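Local atomic coordinates of sensory box histidine kinase/response regulator (Burkholderia thailandensis, PDB entry 3MR0), a protein that probably acts as a sensor kinase of a phosphorelay in two-component signalling, the piece modelled here being a PAS domain with its C-terminal helix. Residues A[120-123]-A[124-128]; A[130-133]-A[134-138]. All coordinates share one frame; numbering follows the deposited sequence. Where two conformers were deposited one is given.

Contact 1 of 2, residues A[120-123]-A[124-128]. With SO4 (sulfate ion), chain C.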
HETATM    1  N   MSE A 120      -1.346  -4.549  -3.626  1.00 17.28           N
HETATM    2  CA  MSE A 120      -1.586  -5.032  -4.983  1.00 16.83           C
HETATM    3  C   MSE A 120      -1.472  -3.860  -5.937  1.00 16.07           C
HETATM    4  O   MSE A 120      -1.851  -2.737  -5.573  1.00 17.13           O
HETATM    5  CB  MSE A 120      -2.963  -5.689  -5.107  1.00 15.81           C
HETATM    6  CG  MSE A 120      -3.004  -7.090  -4.568  1.00 15.47           C
HETATM    7 SE   MSE A 120      -4.552  -8.092  -5.193  0.78 22.74          SE
HETATM    8  CE  MSE A 120      -5.919  -7.326  -4.076  1.00 21.36           C
ATOM      9  N   ASP A 121      -0.957  -4.109  -7.136  1.00 14.29           N
ATOM     10  CA  ASP A 121      -0.885  -3.059  -8.150  1.00 16.32           C
ATOM     11  C   ASP A 121      -2.217  -2.959  -8.846  1.00 16.55           C
ATOM     12  O   ASP A 121      -2.601  -3.891  -9.542  1.00 16.98           O
ATOM     13  CB  ASP A 121       0.203  -3.321  -9.197  1.00 17.28           C
ATOM     14  CG  ASP A 121       0.456  -2.104 -10.073  1.00 18.78           C
ATOM     15  OD1 ASP A 121      -0.497  -1.595 -10.689  1.00 17.60           O
ATOM     16  OD2 ASP A 121       1.601  -1.615 -10.123  1.00 21.12           O
ATOM     17  N   VAL A 122      -2.913  -1.840  -8.640  1.00 14.73           N
ATOM     18  CA  VAL A 122      -4.245  -1.611  -9.214  1.00 14.47           C
ATOM     19  C   VAL A 122      -4.241  -0.480 -10.255  1.00 14.77           C
ATOM     20  O   VAL A 122      -5.262   0.161 -10.483  1.00 16.21           O
ATOM     21  CB  VAL A 122      -5.316  -1.312  -8.118  1.00 14.05           C
ATOM     22  CG1 VAL A 122      -5.488  -2.515  -7.179  1.00 13.82           C
ATOM     23  CG2 VAL A 122      -4.981  -0.028  -7.351  1.00 13.68           C
ATOM     24  N   THR A 123      -3.090  -0.256 -10.890  1.00 13.56           N
ATOM     25  CA  THR A 123      -2.925   0.863 -11.794  1.00 13.32           C
ATOM     26  C   THR A 123      -3.917   0.843 -12.927  1.00 15.73           C
ATOM     27  O   THR A 123      -4.582   1.845 -13.166  1.00 16.79           O
ATOM     28  CB  THR A 123      -1.482   0.955 -12.361  1.00 15.52           C
ATOM     29  OG1 THR A 123      -0.555   1.018 -11.274  1.00 15.06           O
ATOM     30  CG2 THR A 123      -1.315   2.204 -13.210  1.00 16.19           C
ATOM     31  N   ASP A 124      -4.014  -0.289 -13.623  1.00 17.25           N
ATOM     32  CA  ASP A 124      -4.863  -0.407 -14.824  1.00 18.93           C
ATOM     33  C   ASP A 124      -6.340  -0.186 -14.571  1.00 16.90           C
ATOM     34  O   ASP A 124      -7.024   0.406 -15.399  1.00 16.98           O
ATOM     35  CB  ASP A 124      -4.646  -1.747 -15.533  1.00 21.46           C
ATOM     36  CG  ASP A 124      -3.425  -1.731 -16.409  1.00 24.66           C
ATOM     37  OD1 ASP A 124      -2.879  -0.629 -16.607  1.00 25.97           O
ATOM     38  OD2 ASP A 124      -3.012  -2.808 -16.897  1.00 27.48           O
ATOM     39  N   ARG A 125      -6.844  -0.679 -13.446  1.00 16.51           N
ATOM     40  CA  ARG A 125      -8.208  -0.364 -13.063  1.00 16.04           C
ATOM     41  C   ARG A 125      -8.360   1.130 -12.842  1.00 15.76           C
ATOM     42  O   ARG A 125      -9.343   1.707 -13.280  1.00 15.19           O
ATOM     43  CB  ARG A 125      -8.656  -1.100 -11.800  1.00 17.76           C
ATOM     44  CG  ARG A 125      -9.945  -0.496 -11.232  1.00 18.34           C
ATOM     45  CD  ARG A 125     -10.656  -1.426 -10.280  1.00 17.84           C
ATOM     46  NE  ARG A 125      -9.755  -1.930  -9.253  1.00 18.24           N
ATOM     47  CZ  ARG A 125      -9.490  -1.302  -8.117  1.00 17.20           C
ATOM     48  NH1 ARG A 125     -10.063  -0.139  -7.847  1.00 17.06           N
ATOM     49  NH2 ARG A 125      -8.649  -1.837  -7.257  1.00 18.02           N
ATOM     50  N   LYS A 126      -7.386   1.754 -12.171  1.00 16.11           N
ATOM     51  CA  LYS A 126      -7.477   3.187 -11.859  1.00 16.26           C
ATOM     52  C   LYS A 126      -7.410   4.047 -13.132  1.00 14.99           C
ATOM     53  O   LYS A 126      -8.045   5.117 -13.202  1.00 15.65           O
ATOM     54  CB  LYS A 126      -6.436   3.611 -10.803  1.00 16.42           C
ATOM     55  CG  LYS A 126      -6.592   2.947  -9.432  1.00 16.18           C
ATOM     56  CD  LYS A 126      -7.802   3.432  -8.680  1.00 16.80           C
ATOM     57  CE  LYS A 126      -7.793   4.912  -8.553  1.00 20.08           C
ATOM     58  NZ  LYS A 126      -9.006   5.371  -7.806  1.00 22.62           N
ATOM     59  N   ARG A 127      -6.660   3.563 -14.126  0.64 14.94           N
ATOM     60  CA  ARG A 127      -6.572   4.190 -15.451  0.64 15.23           C
ATOM     61  C   ARG A 127      -7.930   4.212 -16.136  0.64 15.28           C
ATOM     62  O   ARG A 127      -8.344   5.235 -16.676  0.64 15.93           O
ATOM     63  CB  ARG A 127      -5.556   3.450 -16.351  0.64 15.81           C
ATOM     64  CG  ARG A 127      -4.071   3.648 -15.979  0.64 16.80           C
ATOM     65  CD  ARG A 127      -3.165   2.591 -16.639  0.64 18.78           C
ATOM     66  NE  ARG A 127      -1.738   2.953 -16.583  0.64 20.81           N
ATOM     67  CZ  ARG A 127      -0.720   2.091 -16.675  0.64 21.31           C
ATOM     68  NH1 ARG A 127      -0.939   0.794 -16.821  0.64 20.13           N
ATOM     69  NH2 ARG A 127       0.529   2.528 -16.604  0.64 22.71           N
ATOM     70  N   ASP A 128      -8.612   3.070 -16.126  1.00 15.08           N
ATOM     71  CA  ASP A 128      -9.913   2.934 -16.800  1.00 16.61           C
ATOM     72  C   ASP A 128     -11.066   3.661 -16.059  1.00 15.28           C
ATOM     73  O   ASP A 128     -11.956   4.248 -16.672  1.00 14.88           O
ATOM     74  CB  ASP A 128     -10.224   1.451 -17.095  1.00 16.20           C
ATOM     75  CG  ASP A 128      -9.319   0.870 -18.172  1.00 19.32           C
ATOM     76  OD1 ASP A 128      -8.700   1.643 -18.941  1.00 19.97           O
ATOM     77  OD2 ASP A 128      -9.212  -0.366 -18.262  1.00 20.04           O
TER
HETATM   78  S   SO4 C 141      -7.711  -5.108  -9.669  1.00 19.58           S
HETATM   79  O1  SO4 C 141      -8.770  -4.676 -10.572  1.00 20.08           O
HETATM   80  O2  SO4 C 141      -6.404  -5.019 -10.297  1.00 22.26           O
HETATM   81  O3  SO4 C 141      -7.732  -4.249  -8.505  1.00 21.55           O
HETATM   82  O4  SO4 C 141      -7.905  -6.483  -9.232  1.00 19.06           O
HETATM   83  O   HOH W   1      -2.336  -2.747 -12.907  1.00 18.89           O

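Contact 2 of 2, residues A[130-133]-A[134-138]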
ATOM      1  N   ASP A 130     -10.596   6.455 -14.296  1.00 17.03           N
ATOM      2  CA  ASP A 130     -10.434   7.870 -14.616  1.00 14.99           C
ATOM      3  C   ASP A 130     -10.799   8.157 -16.071  1.00 14.20           C
ATOM      4  O   ASP A 130     -11.404   9.182 -16.370  1.00 15.70           O
ATOM      5  CB  ASP A 130      -9.010   8.349 -14.346  1.00 15.24           C
ATOM      6  CG  ASP A 130      -8.873   9.872 -14.466  1.00 17.80           C
ATOM      7  OD1 ASP A 130      -9.493  10.586 -13.651  1.00 19.47           O
ATOM      8  OD2 ASP A 130      -8.142  10.351 -15.361  1.00 17.70           O
ATOM      9  N   ALA A 131     -10.402   7.275 -16.974  1.00 14.50           N
ATOM     10  CA  ALA A 131     -10.803   7.402 -18.362  1.00 15.45           C
ATOM     11  C   ALA A 131     -12.326   7.546 -18.447  1.00 16.92           C
ATOM     12  O   ALA A 131     -12.826   8.451 -19.113  1.00 18.83           O
ATOM     13  CB  ALA A 131     -10.321   6.199 -19.184  1.00 14.89           C
ATOM     14  N   LEU A 132     -13.070   6.669 -17.776  1.00 15.66           N
ATOM     15  CA  LEU A 132     -14.529   6.772 -17.764  1.00 16.58           C
ATOM     16  C   LEU A 132     -14.953   8.091 -17.148  1.00 16.42           C
ATOM     17  O   LEU A 132     -15.788   8.809 -17.693  1.00 18.31           O
ATOM     18  CB  LEU A 132     -15.135   5.622 -16.949  1.00 16.78           C
ATOM     19  CG  LEU A 132     -16.607   5.732 -16.565  1.00 17.02           C
ATOM     20  CD1 LEU A 132     -17.483   5.597 -17.806  1.00 19.07           C
ATOM     21  CD2 LEU A 132     -16.982   4.680 -15.530  1.00 17.32           C
ATOM     22  N   ARG A 133     -14.364   8.397 -15.999  1.00 16.47           N
ATOM     23  CA  ARG A 133     -14.708   9.582 -15.243  1.00 18.34           C
ATOM     24  C   ARG A 133     -14.575  10.831 -16.114  1.00 18.48           C
ATOM     25  O   ARG A 133     -15.445  11.706 -16.096  1.00 20.05           O
ATOM     26  CB  ARG A 133     -13.812   9.666 -14.022  1.00 20.95           C
ATOM     27  CG  ARG A 133     -14.295  10.599 -12.973  1.00 25.45           C
ATOM     28  CD  ARG A 133     -13.200  10.856 -11.946  1.00 27.53           C
ATOM     29  NE  ARG A 133     -11.981  11.371 -12.563  1.00 30.12           N
ATOM     30  CZ  ARG A 133     -11.794  12.643 -12.913  1.00 30.81           C
ATOM     31  NH1 ARG A 133     -12.756  13.538 -12.708  1.00 30.39           N
ATOM     32  NH2 ARG A 133     -10.643  13.022 -13.471  1.00 30.91           N
ATOM     33  N   VAL A 134     -13.488  10.909 -16.882  1.00 17.26           N
ATOM     34  CA  VAL A 134     -13.245  12.043 -17.783  1.00 17.34           C
ATOM     35  C   VAL A 134     -14.244  12.102 -18.956  1.00 17.01           C
ATOM     36  O   VAL A 134     -14.731  13.169 -19.303  1.00 18.89           O
ATOM     37  CB  VAL A 134     -11.755  12.062 -18.288  1.00 18.91           C
ATOM     38  CG1 VAL A 134     -11.578  12.985 -19.494  1.00 18.31           C
ATOM     39  CG2 VAL A 134     -10.781  12.406 -17.131  1.00 16.14           C
ATOM     40  N   SER A 135     -14.542  10.956 -19.561  1.00 17.29           N
ATOM     41  CA  SER A 135     -15.583  10.855 -20.596  1.00 17.00           C
ATOM     42  C   SER A 135     -16.935  11.399 -20.128  1.00 16.84           C
ATOM     43  O   SER A 135     -17.618  12.084 -20.870  1.00 16.74           O
ATOM     44  CB  SER A 135     -15.776   9.395 -21.020  1.00 17.28           C
ATOM     45  OG  SER A 135     -14.795   8.990 -21.941  1.00 20.52           O
ATOM     46  N   ARG A 136     -17.331  11.051 -18.913  1.00 16.66           N
ATOM     47  CA  ARG A 136     -18.579  11.546 -18.324  1.00 17.08           C
ATOM     48  C   ARG A 136     -18.572  13.078 -18.105  1.00 18.38           C
ATOM     49  O   ARG A 136     -19.545  13.748 -18.437  1.00 18.94           O
ATOM     50  CB  ARG A 136     -18.905  10.762 -17.037  1.00 15.40           C
ATOM     51  CG  ARG A 136     -19.179   9.284 -17.289  1.00 15.44           C
ATOM     52  CD  ARG A 136     -19.143   8.433 -16.046  1.00 15.79           C
ATOM     53  NE  ARG A 136     -20.378   8.405 -15.267  1.00 17.57           N
ATOM     54  CZ  ARG A 136     -21.471   7.709 -15.581  1.00 17.73           C
ATOM     55  NH1 ARG A 136     -21.518   7.018 -16.707  1.00 18.37           N
ATOM     56  NH2 ARG A 136     -22.529   7.708 -14.767  1.00 16.34           N
ATOM     57  N   GLU A 137     -17.479  13.607 -17.565  0.52 19.40           N
ATOM     58  CA  GLU A 137     -17.334  15.048 -17.377  0.52 20.47           C
ATOM     59  C   GLU A 137     -17.500  15.764 -18.710  0.52 22.10           C
ATOM     60  O   GLU A 137     -18.339  16.653 -18.860  0.52 23.25           O
ATOM     61  CB  GLU A 137     -15.962  15.365 -16.773  0.52 20.03           C
ATOM     62  CG  GLU A 137     -15.843  16.724 -16.112  0.52 21.03           C
ATOM     63  CD  GLU A 137     -14.623  16.827 -15.193  0.52 22.84           C
ATOM     64  OE1 GLU A 137     -14.808  16.904 -13.954  0.52 22.34           O
ATOM     65  OE2 GLU A 137     -13.480  16.824 -15.711  0.52 23.41           O
ATOM     66  N   GLU A 138     -16.707  15.357 -19.689  1.00 22.59           N
ATOM     67  CA  GLU A 138     -16.731  15.986 -20.996  1.00 23.80           C
ATOM     68  C   GLU A 138     -18.101  15.952 -21.680  1.00 23.08           C
ATOM     69  O   GLU A 138     -18.454  16.880 -22.403  1.00 25.15           O
ATOM     70  CB  GLU A 138     -15.685  15.326 -21.887  1.00 26.71           C
ATOM     71  CG  GLU A 138     -14.283  15.673 -21.465  1.00 28.66           C
ATOM     72  CD  GLU A 138     -13.254  14.707 -21.990  1.00 31.06           C
ATOM     73  OE1 GLU A 138     -13.621  13.567 -22.349  1.00 31.76           O
ATOM     74  OE2 GLU A 138     -12.068  15.086 -22.022  1.00 32.22           O
TER
HETATM   75  O   HOH W   2     -12.048   9.321 -21.579  1.00 25.06           O

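Contact 1 of 2, residues A[120-123]-A[124-128]
Lys126 N donates to Val122 O (3.1 Å), in the plane of the carbonyl, and Arg127 N to Thr123 O at 2.9 Å; these first helical bonds, with Val122 as the N-cap residue, carry the chain from the end of strand 112-121 into helix 123-140. Just before the turn, Asp121 OD1 closes an Asx turn with Thr123 N (2.9 Å) and also takes the hydroxyl proton of Thr123 OG1 at 2.7 Å, both from one face of the carboxylate. A water bridges the same oxygen to Asp124 N. Across the junction Val122 and Arg125 run side by side. With CG of Arg125 opposite the backbone N (chi1 166°), a bend at chi3 brings NH2 beside Val122 CG1 (3.2 Å). NE and NH2 then point at a sulfate, probably from the crystallisation liquor; NH2 meets its O3 at 2.9 Å. Lys126 lies along the other branch, CG 4.0 Å from Val122 CG2. In one of the two conformers of Arg127, its guanidinium has Thr123 CG2 over the centre of one face. Asp121 OD2 pairs with Arg96, and Thr123 OG1 also bonds to Trp97 N. The Asp-Val-Thr sequence resembles the DIT motif that ends many PAS cores; its bonds to Arg96 and Trp97 tie the start of the helix to strand 95-106.

Contact 2 of 2, residues A[130-133]-A[134-138]
Asp130 OD1, on a side chain that crosses Val134, is gripped twice by Arg133, from NH2 at 2.7 Å and from NE at 2.8 Å. The grip is side-on, with the oxygen in the guanidinium plane; NH2 comes from the syn side of the carboxylate and NE from the anti side. A bend at chi3 (57°) turns the arginine back toward the aspartate, three residues earlier. Val134 lies beside the pair: its CG2 is 3.7 Å from Arg133 NH2 and 3.8 Å from Asp130 OD2, so a methyl sits against the salt bridge. On another side of the helix Leu132 and Arg136 point the same way, and Leu132 CD1 rests on the arginine's CD (3.7 Å), an aliphatic contact that uses the stem and not the charge. Ala131 O takes the amide of Ser135 and also a water at 2.7 Å, which links it to Ser135 OG. Arg133 NH1 faces Glu137 OE1 at 4.1 Å, too long for a salt bridge. Backbone i to i+4 bonds, donated by residues 134 to 137, complete an alpha-helix that probably serves as the linker after the PAS core, with an i to i+3 ion pair on its surface.

How the contacts relate
Contact 1 and contact 2 are successive parts of helix 123-140, their centres about 16 Å apart and with no touch other than their adjoining chain. Contact 1 lies about 13 Å from the centre of the chain and anchors the helix to the sheet; contact 2, about 26 Å out, belongs to the projecting part. Trp97 relates them: it meets Thr123 and Lys126 in contact 1, and with Arg87, Phe95 and Asp130 it lines a site holding a methoxy-ether, probably from the crystallisation liquor, about 4 Å from the Asp130 side chain between nearest atoms. Trp23 and Tyr82 line a separate site. In the whole protein the helix probably carries signals onward to the kinase.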